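Local coordinates for 3-carboxy-cis,cis-muconate cycloisomerase (Acinetobacter calcoaceticus, PDB 1Q5N), which belongs to the fumarase/aspartase superfamily of largely helical homotetrameric enzymes, at residues A[368-382]-A[420-434]. Sequence-based numbering, arbitrary orientation.
Sequences GLIMAEAVMMALAPH and FNPSQLDEIFKPESY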
ATOM      1  N   GLY A 368      40.129 -18.575   6.214  1.00 36.20           N
ATOM      2  CA  GLY A 368      39.787 -19.946   6.446  1.00 34.75           C
ATOM      3  C   GLY A 368      38.729 -20.223   7.478  1.00 36.77           C
ATOM      4  O   GLY A 368      38.284 -21.380   7.584  1.00 37.18           O
ATOM      5  N   LEU A 369      38.310 -19.219   8.248  1.00 36.43           N
ATOM      6  CA  LEU A 369      37.280 -19.481   9.250  1.00 38.63           C
ATOM      7  C   LEU A 369      35.965 -20.027   8.647  1.00 38.54           C
ATOM      8  O   LEU A 369      35.319 -20.866   9.272  1.00 37.54           O
ATOM      9  CB  LEU A 369      37.011 -18.222  10.096  1.00 40.19           C
ATOM     10  CG  LEU A 369      38.192 -17.855  11.028  1.00 43.19           C
ATOM     11  CD1 LEU A 369      37.995 -16.477  11.652  1.00 44.71           C
ATOM     12  CD2 LEU A 369      38.313 -18.902  12.115  1.00 43.00           C
ATOM     13  N   ILE A 370      35.577 -19.576   7.447  1.00 37.80           N
ATOM     14  CA  ILE A 370      34.357 -20.090   6.834  1.00 39.77           C
ATOM     15  C   ILE A 370      34.448 -21.588   6.456  1.00 40.38           C
ATOM     16  O   ILE A 370      33.418 -22.211   6.191  1.00 41.25           O
ATOM     17  CB  ILE A 370      33.909 -19.229   5.560  1.00 40.65           C
ATOM     18  CG1 ILE A 370      35.060 -19.010   4.565  1.00 42.01           C
ATOM     19  CG2 ILE A 370      33.399 -17.856   5.997  1.00 39.70           C
ATOM     20  CD1 ILE A 370      35.198 -20.067   3.485  1.00 41.97           C
ATOM     21  N   MET A 371      35.662 -22.164   6.449  1.00 39.46           N
ATOM     22  CA  MET A 371      35.825 -23.585   6.130  1.00 40.34           C
ATOM     23  C   MET A 371      35.815 -24.456   7.372  1.00 39.91           C
ATOM     24  O   MET A 371      36.009 -25.668   7.303  1.00 40.69           O
ATOM     25  CB  MET A 371      37.133 -23.826   5.347  1.00 40.40           C
ATOM     26  CG  MET A 371      37.192 -23.090   3.998  1.00 41.42           C
ATOM     27  SD  MET A 371      35.809 -23.668   2.938  1.00 44.24           S
ATOM     28  CE  MET A 371      36.241 -25.345   2.698  1.00 43.66           C
ATOM     29  N   ALA A 372      35.558 -23.847   8.517  1.00 39.40           N
ATOM     30  CA  ALA A 372      35.579 -24.585   9.773  1.00 39.39           C
ATOM     31  C   ALA A 372      34.669 -25.795   9.797  1.00 40.18           C
ATOM     32  O   ALA A 372      35.045 -26.870  10.292  1.00 41.03           O
ATOM     33  CB  ALA A 372      35.221 -23.664  10.928  1.00 38.35           C
ATOM     34  N   GLU A 373      33.459 -25.647   9.296  1.00 41.03           N
ATOM     35  CA  GLU A 373      32.585 -26.799   9.360  1.00 42.82           C
ATOM     36  C   GLU A 373      33.003 -27.898   8.350  1.00 40.99           C
ATOM     37  O   GLU A 373      32.867 -29.073   8.654  1.00 40.13           O
ATOM     38  CB  GLU A 373      31.110 -26.359   9.301  1.00 44.10           C
ATOM     39  CG  GLU A 373      30.368 -26.536   8.052  1.00 51.65           C
ATOM     40  CD  GLU A 373      28.866 -26.392   8.301  1.00 54.79           C
ATOM     41  OE1 GLU A 373      28.512 -25.514   9.127  1.00 59.93           O
ATOM     42  OE2 GLU A 373      28.051 -27.116   7.681  1.00 55.43           O
ATOM     43  N   ALA A 374      33.580 -27.510   7.216  1.00 39.14           N
ATOM     44  CA  ALA A 374      34.083 -28.473   6.254  1.00 40.72           C
ATOM     45  C   ALA A 374      35.210 -29.304   6.969  1.00 41.76           C
ATOM     46  O   ALA A 374      35.237 -30.542   6.865  1.00 42.90           O
ATOM     47  CB  ALA A 374      34.659 -27.735   5.008  1.00 38.52           C
ATOM     48  N   VAL A 375      36.115 -28.641   7.702  1.00 41.16           N
ATOM     49  CA  VAL A 375      37.191 -29.359   8.411  1.00 42.53           C
ATOM     50  C   VAL A 375      36.616 -30.331   9.452  1.00 44.28           C
ATOM     51  O   VAL A 375      37.099 -31.448   9.649  1.00 43.05           O
ATOM     52  CB  VAL A 375      38.153 -28.382   9.144  1.00 42.53           C
ATOM     53  CG1 VAL A 375      39.206 -29.174   9.919  1.00 40.02           C
ATOM     54  CG2 VAL A 375      38.817 -27.443   8.133  1.00 41.09           C
ATOM     55  N   MET A 376      35.570 -29.885  10.117  1.00 46.19           N
ATOM     56  CA  MET A 376      34.922 -30.689  11.108  1.00 49.68           C
ATOM     57  C   MET A 376      34.265 -31.966  10.510  1.00 49.98           C
ATOM     58  O   MET A 376      34.316 -33.032  11.130  1.00 45.80           O
ATOM     59  CB  MET A 376      33.912 -29.808  11.810  1.00 53.81           C
ATOM     60  CG  MET A 376      33.576 -30.263  13.181  1.00 59.92           C
ATOM     61  SD  MET A 376      31.820 -30.315  13.213  1.00 69.47           S
ATOM     62  CE  MET A 376      31.565 -32.041  12.540  1.00 66.68           C
ATOM     63  N   MET A 377      33.656 -31.848   9.319  1.00 50.87           N
ATOM     64  CA  MET A 377      33.033 -33.006   8.625  1.00 53.10           C
ATOM     65  C   MET A 377      34.103 -34.021   8.180  1.00 53.32           C
ATOM     66  O   MET A 377      33.878 -35.223   8.252  1.00 54.01           O
ATOM     67  CB  MET A 377      32.260 -32.567   7.373  1.00 53.08           C
ATOM     68  CG  MET A 377      31.053 -31.708   7.634  1.00 56.37           C
ATOM     69  SD  MET A 377      29.760 -32.600   8.477  1.00 61.41           S
ATOM     70  CE  MET A 377      29.737 -31.769  10.056  1.00 62.82           C
ATOM     71  N   ALA A 378      35.244 -33.531   7.693  1.00 53.00           N
ATOM     72  CA  ALA A 378      36.341 -34.405   7.268  1.00 53.69           C
ATOM     73  C   ALA A 378      36.919 -35.178   8.447  1.00 55.11           C
ATOM     74  O   ALA A 378      37.366 -36.307   8.271  1.00 55.87           O
ATOM     75  CB  ALA A 378      37.443 -33.589   6.617  1.00 51.34           C
ATOM     76  N   LEU A 379      36.908 -34.573   9.642  1.00 56.67           N
ATOM     77  CA  LEU A 379      37.443 -35.200  10.852  1.00 58.58           C
ATOM     78  C   LEU A 379      36.490 -36.114  11.594  1.00 60.25           C
ATOM     79  O   LEU A 379      36.943 -37.024  12.280  1.00 59.80           O
ATOM     80  CB  LEU A 379      37.918 -34.148  11.860  1.00 58.27           C
ATOM     81  CG  LEU A 379      39.353 -33.640  11.785  1.00 61.42           C
ATOM     82  CD1 LEU A 379      40.338 -34.645  12.362  1.00 62.22           C
ATOM     83  CD2 LEU A 379      39.688 -33.394  10.339  1.00 63.22           C
ATOM     84  N   ALA A 380      35.186 -35.849  11.483  1.00 62.48           N
ATOM     85  CA  ALA A 380      34.140 -36.607  12.194  1.00 65.20           C
ATOM     86  C   ALA A 380      34.302 -38.130  12.151  1.00 67.53           C
ATOM     87  O   ALA A 380      34.218 -38.788  13.194  1.00 67.60           O
ATOM     88  CB  ALA A 380      32.752 -36.217  11.678  1.00 63.66           C
ATOM     89  N   PRO A 381      34.535 -38.706  10.952  1.00 69.42           N
ATOM     90  CA  PRO A 381      34.707 -40.156  10.781  1.00 71.21           C
ATOM     91  C   PRO A 381      35.884 -40.742  11.601  1.00 72.42           C
ATOM     92  O   PRO A 381      35.738 -41.747  12.299  1.00 73.31           O
ATOM     93  CB  PRO A 381      34.936 -40.300   9.271  1.00 71.45           C
ATOM     94  CG  PRO A 381      34.211 -39.121   8.695  1.00 70.55           C
ATOM     95  CD  PRO A 381      34.598 -38.025   9.645  1.00 70.11           C
ATOM     96  N   HIS A 382      37.046 -40.115  11.518  1.00 72.65           N
ATOM     97  CA  HIS A 382      38.197 -40.610  12.241  1.00 73.50           C
ATOM     98  C   HIS A 382      38.205 -40.147  13.700  1.00 74.46           C
ATOM     99  O   HIS A 382      39.116 -40.495  14.444  1.00 76.13           O
ATOM    100  CB  HIS A 382      39.480 -40.117  11.562  1.00 72.89           C
ATOM    101  CG  HIS A 382      39.458 -40.217  10.065  1.00 74.03           C
ATOM    102  ND1 HIS A 382      39.688 -41.394   9.392  1.00 74.76           N
ATOM    103  CD2 HIS A 382      39.227 -39.279   9.114  1.00 74.05           C
ATOM    104  CE1 HIS A 382      39.603 -41.181   8.086  1.00 74.90           C
ATOM    105  NE2 HIS A 382      39.324 -39.908   7.895  1.00 74.86           N
ATOM    106  N   PHE A 420      45.682 -37.010   8.259  1.00 70.76           N
ATOM    107  CA  PHE A 420      45.759 -36.346   6.954  1.00 69.78           C
ATOM    108  C   PHE A 420      47.144 -35.802   6.575  1.00 69.04           C
ATOM    109  O   PHE A 420      47.792 -35.177   7.411  1.00 68.37           O
ATOM    110  CB  PHE A 420      44.752 -35.164   6.877  1.00 69.74           C
ATOM    111  CG  PHE A 420      43.291 -35.543   7.079  1.00 69.24           C
ATOM    112  CD1 PHE A 420      42.667 -35.343   8.300  1.00 68.69           C
ATOM    113  CD2 PHE A 420      42.536 -36.067   6.037  1.00 70.14           C
ATOM    114  CE1 PHE A 420      41.314 -35.648   8.475  1.00 69.20           C
ATOM    115  CE2 PHE A 420      41.176 -36.376   6.211  1.00 70.18           C
ATOM    116  CZ  PHE A 420      40.570 -36.169   7.434  1.00 69.05           C
ATOM    117  N   ASN A 421      47.586 -36.023   5.323  1.00 68.41           N
ATOM    118  CA  ASN A 421      48.880 -35.471   4.864  1.00 68.47           C
ATOM    119  C   ASN A 421      48.650 -34.018   4.491  1.00 66.89           C
ATOM    120  O   ASN A 421      47.511 -33.578   4.366  1.00 66.65           O
ATOM    121  CB  ASN A 421      49.459 -36.090   3.572  1.00 69.37           C
ATOM    122  CG  ASN A 421      48.798 -37.369   3.144  1.00 70.42           C
ATOM    123  OD1 ASN A 421      48.872 -38.397   3.847  1.00 71.58           O
ATOM    124  ND2 ASN A 421      48.181 -37.341   1.951  1.00 68.64           N
ATOM    125  N   PRO A 422      49.734 -33.261   4.275  1.00 65.68           N
ATOM    126  CA  PRO A 422      49.508 -31.868   3.911  1.00 64.27           C
ATOM    127  C   PRO A 422      48.644 -31.749   2.662  1.00 63.22           C
ATOM    128  O   PRO A 422      47.783 -30.881   2.584  1.00 63.15           O
ATOM    129  CB  PRO A 422      50.928 -31.338   3.705  1.00 64.33           C
ATOM    130  CG  PRO A 422      51.690 -32.065   4.766  1.00 63.45           C
ATOM    131  CD  PRO A 422      51.158 -33.490   4.602  1.00 64.96           C
ATOM    132  N   SER A 423      48.846 -32.630   1.692  1.00 61.75           N
ATOM    133  CA  SER A 423      48.065 -32.505   0.483  1.00 60.86           C
ATOM    134  C   SER A 423      46.569 -32.738   0.724  1.00 60.01           C
ATOM    135  O   SER A 423      45.752 -32.046   0.117  1.00 59.42           O
ATOM    136  CB  SER A 423      48.611 -33.423  -0.619  1.00 60.95           C
ATOM    137  OG  SER A 423      48.128 -34.743  -0.485  1.00 63.63           O
ATOM    138  N   GLN A 424      46.201 -33.685   1.595  1.00 58.74           N
ATOM    139  CA  GLN A 424      44.780 -33.928   1.895  1.00 58.74           C
ATOM    140  C   GLN A 424      44.163 -32.716   2.647  1.00 58.81           C
ATOM    141  O   GLN A 424      42.970 -32.433   2.524  1.00 58.85           O
ATOM    142  CB  GLN A 424      44.601 -35.179   2.751  1.00 59.25           C
ATOM    143  CG  GLN A 424      44.846 -36.505   2.054  1.00 60.27           C
ATOM    144  CD  GLN A 424      44.994 -37.655   3.061  1.00 61.81           C
ATOM    145  OE1 GLN A 424      45.740 -37.548   4.042  1.00 60.70           O
ATOM    146  NE2 GLN A 424      44.286 -38.751   2.823  1.00 61.96           N
ATOM    147  N   LEU A 425      44.983 -32.026   3.431  1.00 57.45           N
ATOM    148  CA  LEU A 425      44.540 -30.856   4.142  1.00 57.87           C
ATOM    149  C   LEU A 425      44.288 -29.722   3.147  1.00 58.11           C
ATOM    150  O   LEU A 425      43.325 -28.969   3.312  1.00 57.47           O
ATOM    151  CB  LEU A 425      45.583 -30.389   5.156  1.00 58.03           C
ATOM    152  CG  LEU A 425      45.443 -30.969   6.557  1.00 59.92           C
ATOM    153  CD1 LEU A 425      46.289 -30.132   7.518  1.00 60.67           C
ATOM    154  CD2 LEU A 425      43.992 -30.948   6.999  1.00 59.16           C
ATOM    155  N   ASP A 426      45.150 -29.571   2.142  1.00 56.54           N
ATOM    156  CA  ASP A 426      44.927 -28.515   1.171  1.00 57.37           C
ATOM    157  C   ASP A 426      43.617 -28.753   0.420  1.00 56.50           C
ATOM    158  O   ASP A 426      42.948 -27.807   0.028  1.00 55.31           O
ATOM    159  CB  ASP A 426      46.086 -28.393   0.161  1.00 59.50           C
ATOM    160  CG  ASP A 426      47.381 -27.906   0.804  1.00 62.64           C
ATOM    161  OD1 ASP A 426      47.335 -27.170   1.825  1.00 63.51           O
ATOM    162  OD2 ASP A 426      48.458 -28.255   0.275  1.00 65.37           O
ATOM    163  N   GLU A 427      43.243 -30.013   0.230  1.00 55.79           N
ATOM    164  CA  GLU A 427      42.006 -30.322  -0.476  1.00 56.17           C
ATOM    165  C   GLU A 427      40.791 -30.018   0.388  1.00 53.25           C
ATOM    166  O   GLU A 427      39.797 -29.478  -0.084  1.00 52.38           O
ATOM    167  CB  GLU A 427      41.979 -31.787  -0.919  1.00 59.70           C
ATOM    168  CG  GLU A 427      42.924 -32.085  -2.082  1.00 67.11           C
ATOM    169  CD  GLU A 427      42.536 -31.371  -3.391  1.00 71.14           C
ATOM    170  OE1 GLU A 427      42.826 -30.151  -3.576  1.00 73.06           O
ATOM    171  OE2 GLU A 427      41.923 -32.050  -4.247  1.00 74.60           O
ATOM    172  N   ILE A 428      40.876 -30.377   1.655  1.00 50.57           N
ATOM    173  CA  ILE A 428      39.812 -30.104   2.589  1.00 48.41           C
ATOM    174  C   ILE A 428      39.545 -28.577   2.677  1.00 45.90           C
ATOM    175  O   ILE A 428      38.417 -28.155   2.798  1.00 44.09           O
ATOM    176  CB  ILE A 428      40.161 -30.746   3.952  1.00 49.27           C
ATOM    177  CG1 ILE A 428      39.734 -32.218   3.892  1.00 49.97           C
ATOM    178  CG2 ILE A 428      39.441 -30.044   5.110  1.00 48.78           C
ATOM    179  CD1 ILE A 428      40.614 -33.144   4.721  1.00 52.11           C
ATOM    180  N   PHE A 429      40.572 -27.759   2.539  1.00 43.91           N
ATOM    181  CA  PHE A 429      40.393 -26.314   2.607  1.00 45.15           C
ATOM    182  C   PHE A 429      39.998 -25.579   1.311  1.00 44.73           C
ATOM    183  O   PHE A 429      39.878 -24.360   1.336  1.00 44.80           O
ATOM    184  CB  PHE A 429      41.648 -25.635   3.207  1.00 44.79           C
ATOM    185  CG  PHE A 429      41.625 -25.555   4.713  1.00 45.87           C
ATOM    186  CD1 PHE A 429      41.941 -26.669   5.491  1.00 46.53           C
ATOM    187  CD2 PHE A 429      41.241 -24.368   5.355  1.00 45.88           C
ATOM    188  CE1 PHE A 429      41.864 -26.609   6.890  1.00 47.22           C
ATOM    189  CE2 PHE A 429      41.157 -24.290   6.745  1.00 45.50           C
ATOM    190  CZ  PHE A 429      41.467 -25.406   7.518  1.00 46.15           C
ATOM    191  N   LYS A 430      39.820 -26.295   0.196  1.00 44.56           N
ATOM    192  CA  LYS A 430      39.418 -25.652  -1.056  1.00 45.57           C
ATOM    193  C   LYS A 430      37.909 -25.444  -1.048  1.00 43.52           C
ATOM    194  O   LYS A 430      37.152 -26.375  -0.783  1.00 41.75           O
ATOM    195  CB  LYS A 430      39.810 -26.499  -2.275  1.00 49.35           C
ATOM    196  CG  LYS A 430      41.305 -26.790  -2.341  1.00 54.68           C
ATOM    197  CD  LYS A 430      41.847 -27.196  -3.730  1.00 57.73           C
ATOM    198  CE  LYS A 430      43.409 -27.171  -3.676  1.00 61.48           C
ATOM    199  NZ  LYS A 430      44.130 -26.939  -4.979  1.00 63.88           N
ATOM    200  N   PRO A 431      37.459 -24.209  -1.338  1.00 43.97           N
ATOM    201  CA  PRO A 431      36.031 -23.805  -1.377  1.00 43.23           C
ATOM    202  C   PRO A 431      35.194 -24.782  -2.199  1.00 43.11           C
ATOM    203  O   PRO A 431      34.081 -25.132  -1.805  1.00 42.55           O
ATOM    204  CB  PRO A 431      36.056 -22.428  -2.026  1.00 43.58           C
ATOM    205  CG  PRO A 431      37.423 -21.895  -1.715  1.00 45.67           C
ATOM    206  CD  PRO A 431      38.351 -23.116  -1.780  1.00 42.89           C
ATOM    207  N   GLU A 432      35.758 -25.233  -3.324  1.00 42.86           N
ATOM    208  CA  GLU A 432      35.129 -26.205  -4.237  1.00 43.82           C
ATOM    209  C   GLU A 432      34.836 -27.530  -3.581  1.00 41.77           C
ATOM    210  O   GLU A 432      33.996 -28.284  -4.058  1.00 41.42           O
ATOM    211  CB  GLU A 432      36.038 -26.564  -5.418  1.00 47.55           C
ATOM    212  CG  GLU A 432      36.444 -25.403  -6.258  1.00 55.36           C
ATOM    213  CD  GLU A 432      37.789 -24.823  -5.868  1.00 58.22           C
ATOM    214  OE1 GLU A 432      38.107 -24.723  -4.655  1.00 57.84           O
ATOM    215  OE2 GLU A 432      38.519 -24.440  -6.814  1.00 63.72           O
ATOM    216  N   SER A 433      35.531 -27.856  -2.515  1.00 38.56           N
ATOM    217  CA  SER A 433      35.266 -29.158  -1.952  1.00 40.12           C
ATOM    218  C   SER A 433      34.054 -29.158  -0.986  1.00 39.90           C
ATOM    219  O   SER A 433      33.708 -30.197  -0.383  1.00 39.00           O
ATOM    220  CB  SER A 433      36.510 -29.618  -1.222  1.00 42.63           C
ATOM    221  OG  SER A 433      36.565 -28.925   0.022  1.00 47.93           O
ATOM    222  N   TYR A 434      33.400 -27.999  -0.824  1.00 37.63           N
ATOM    223  CA  TYR A 434      32.269 -27.958   0.092  1.00 36.43           C
ATOM    224  C   TYR A 434      31.042 -27.271  -0.518  1.00 34.98           C
ATOM    225  O   TYR A 434      30.529 -26.295   0.042  1.00 32.79           O
ATOM    226  CB  TYR A 434      32.707 -27.247   1.383  1.00 36.28           C
ATOM    227  CG  TYR A 434      31.850 -27.627   2.545  1.00 36.73           C
ATOM    228  CD1 TYR A 434      31.732 -28.956   2.906  1.00 36.18           C
ATOM    229  CD2 TYR A 434      31.213 -26.665   3.321  1.00 35.26           C
ATOM    230  CE1 TYR A 434      31.023 -29.328   4.003  1.00 37.02           C
ATOM    231  CE2 TYR A 434      30.502 -27.018   4.425  1.00 35.52           C
ATOM    232  CZ  TYR A 434      30.410 -28.362   4.766  1.00 37.25           C
ATOM    233  OH  TYR A 434      29.700 -28.781   5.861  1.00 37.39           O
TER
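The ring of Tyr-434 lies flat against helix 372-382, with Ala-374 CB over the centre of one face, 3.8 Å from the ring centroid, a CH-pi contact; the short methyl suits this place because it lets the ring lie close to the helix. At the ring's edge the hydroxyl donates to Glu-373 OE2 (OH to OE2 3.0 Å), meeting the anti lone pair of a carboxylate turned 67° from the ring. Tyr-434 CG stands anti to its own N (chi1 -157°), which carries the ring across the helix surface, its hydroxyl at the carboxylate.

Phe-420 presents its edge to the carbonyl of Ala-378, CZ 3.3 Å from O, while Ile-428 CD1 sits over one face, toward the rim. Leu-379 CD2 and the ring of His-382 approach it obliquely. Ile-428 CD1 also meets Ala-378 CB at 3.7 Å, another small residue that lets a branched one nestle in. Phe-429 has Leu-425 O at its edge, in plane, and meets Val-375 CG2 obliquely, CG2 3.4 Å from CE1; Leu-406 and Ile-410 of helix 406-410 also pack on Phe-429. Bent at chi2 and chi3, Met-371 folds its flexible thioether so that CE lies 3.6 Å from Ile-428 O.

Within the C-terminal helical domain, helix 372-382 and segment 420-434 are thus held together mainly by apolar packing, with one hydrogen bond at the end where Ala-204 and Ser-205 of the second subunit pack; it probably steadies the carboxylate's negative charge.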